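Local coordinates for lipolytic enzyme, G-D-S-L family (Bacteroides thetaiotaomicron, PDB 7BR2), which is a gut microbial serine esterase of the SGNH (GDSL) hydrolase family that metabolizes the drug diltiazem, at residues D260-Y265 with V442-L447. Sequence-based numbering, arbitrary orientation.
Sequences DISFDY and VRKIVL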
# COMPACT_ATOMS: atom_id res chain seq x y z
N ASP A 260 5.18 22.10 -35.88
CA ASP A 260 5.09 21.86 -34.44
C ASP A 260 3.65 21.98 -33.98
O ASP A 260 2.89 22.82 -34.47
CB ASP A 260 5.94 22.86 -33.67
CG ASP A 260 7.35 22.90 -34.15
OD1 ASP A 260 7.76 21.93 -34.82
OD2 ASP A 260 8.03 23.92 -33.92
N ILE A 261 3.28 21.17 -33.01
CA ILE A 261 1.93 21.24 -32.47
C ILE A 261 2.01 21.37 -30.96
O ILE A 261 2.87 20.76 -30.32
CB ILE A 261 1.08 20.03 -32.90
CG1 ILE A 261 -0.39 20.24 -32.53
CG2 ILE A 261 1.64 18.74 -32.33
CD1 ILE A 261 -1.33 19.26 -33.19
N SER A 262 1.13 22.18 -30.39
CA SER A 262 1.17 22.48 -28.97
C SER A 262 -0.25 22.62 -28.45
O SER A 262 -1.16 22.97 -29.20
CB SER A 262 1.99 23.74 -28.70
OG SER A 262 1.26 24.89 -29.09
N PHE A 263 -0.44 22.29 -27.18
CA PHE A 263 -1.75 22.49 -26.57
C PHE A 263 -1.62 22.57 -25.06
O PHE A 263 -0.54 22.35 -24.49
CB PHE A 263 -2.72 21.37 -26.98
CG PHE A 263 -2.22 19.99 -26.70
CD1 PHE A 263 -1.42 19.34 -27.62
CD2 PHE A 263 -2.58 19.33 -25.54
CE1 PHE A 263 -0.97 18.05 -27.38
CE2 PHE A 263 -2.13 18.04 -25.29
CZ PHE A 263 -1.33 17.40 -26.21
N ASP A 264 -2.73 22.91 -24.42
CA ASP A 264 -2.85 23.01 -22.98
C ASP A 264 -3.59 21.78 -22.47
O ASP A 264 -4.65 21.42 -23.00
CB ASP A 264 -3.57 24.30 -22.58
CG ASP A 264 -2.70 25.53 -22.79
OD1 ASP A 264 -1.47 25.39 -22.94
OD2 ASP A 264 -3.25 26.65 -22.82
N TYR A 265 -2.99 21.13 -21.48
CA TYR A 265 -3.46 19.88 -20.90
C TYR A 265 -3.76 20.12 -19.42
O TYR A 265 -2.87 20.51 -18.66
CB TYR A 265 -2.37 18.81 -21.07
CG TYR A 265 -2.49 17.55 -20.25
CD1 TYR A 265 -3.61 16.73 -20.35
CD2 TYR A 265 -1.47 17.16 -19.40
CE1 TYR A 265 -3.71 15.57 -19.61
CE2 TYR A 265 -1.56 16.01 -18.66
CZ TYR A 265 -2.67 15.21 -18.77
OH TYR A 265 -2.76 14.05 -18.03
N VAL A 442 -2.42 23.44 -15.34
CA VAL A 442 -2.38 23.42 -16.79
C VAL A 442 -0.94 23.26 -17.23
O VAL A 442 -0.06 24.04 -16.84
CB VAL A 442 -3.03 24.68 -17.38
CG1 VAL A 442 -2.92 24.65 -18.90
CG2 VAL A 442 -4.50 24.77 -16.98
N ARG A 443 -0.68 22.23 -18.04
CA ARG A 443 0.65 21.93 -18.57
C ARG A 443 0.68 22.18 -20.07
O ARG A 443 -0.21 21.74 -20.81
CB ARG A 443 1.04 20.48 -18.27
CG ARG A 443 1.01 20.12 -16.80
CD ARG A 443 2.08 20.88 -16.02
NE ARG A 443 2.12 20.45 -14.63
CZ ARG A 443 2.99 20.91 -13.73
NH1 ARG A 443 3.90 21.81 -14.08
NH2 ARG A 443 2.95 20.46 -12.48
N LYS A 444 1.74 22.84 -20.53
CA LYS A 444 1.92 23.18 -21.93
C LYS A 444 2.68 22.06 -22.64
O LYS A 444 3.88 21.88 -22.42
CB LYS A 444 2.68 24.50 -22.02
CG LYS A 444 3.18 24.87 -23.38
CD LYS A 444 2.14 25.43 -24.30
CE LYS A 444 2.76 25.59 -25.70
NZ LYS A 444 4.14 26.23 -25.68
N ILE A 445 1.98 21.32 -23.49
CA ILE A 445 2.56 20.18 -24.21
C ILE A 445 2.94 20.63 -25.62
O ILE A 445 2.13 21.26 -26.31
CB ILE A 445 1.59 18.99 -24.23
CG1 ILE A 445 1.30 18.55 -22.79
CG2 ILE A 445 2.17 17.87 -25.08
CD1 ILE A 445 0.47 17.28 -22.66
N VAL A 446 4.15 20.28 -26.04
CA VAL A 446 4.70 20.68 -27.33
C VAL A 446 5.31 19.46 -28.00
O VAL A 446 6.05 18.70 -27.36
CB VAL A 446 5.78 21.77 -27.18
CG1 VAL A 446 6.56 21.94 -28.47
CG2 VAL A 446 5.18 23.08 -26.70
N LEU A 447 4.98 19.26 -29.27
CA LEU A 447 5.64 18.28 -30.12
C LEU A 447 6.35 19.06 -31.20
O LEU A 447 5.71 19.63 -32.09
CB LEU A 447 4.66 17.26 -30.69
CG LEU A 447 4.12 16.31 -29.62
CD1 LEU A 447 2.79 15.72 -30.03
CD2 LEU A 447 5.11 15.22 -29.26
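Ile261, Phe263 and Tyr265 pair with Leu447, Ile445 and Arg443 on neighbouring strands of a five-stranded antiparallel beta-sheet. The strand axes run at 167° and come within 4.7 Å. Each of these three pairs exchanges two backbone hydrogen bonds, such as Leu447 N to Ile261 O at 2.8 Å. Ser262–Val446 and Asp264–Lys444 are the non-hydrogen-bonded pairs between them. The contact thus ties the chain's C-terminal strand to a strand some 180 residues earlier.

The face bearing Phe263 and Ile445 is mostly apolar; Ile261, Phe263 and Tyr265 pack on strand 232-237. Phe263 has CG between its backbone N and carbonyl carbon (chi1 54°), which brings the ring over towards Ile445. There Ile445 CB makes a CH-pi contact, 4.0 Å from the Phe263 ring centroid and 18° off its normal. Replacing Phe263 with alanine is likely to open a gap beside Ile445, where the ring now covers CB and CG2. Ile445 CD1 reaches on to Tyr265 CB at 3.6 Å. The Tyr265 hydroxyl bonds to Glu303, while the Arg443 guanidinium salt-bridges Asp319 and hydrogen-bonds Gln348.

On the other face, Lys444 bends at chi2 and runs along its strand towards Ser262, with CE 3.6 Å from Ser262 CB.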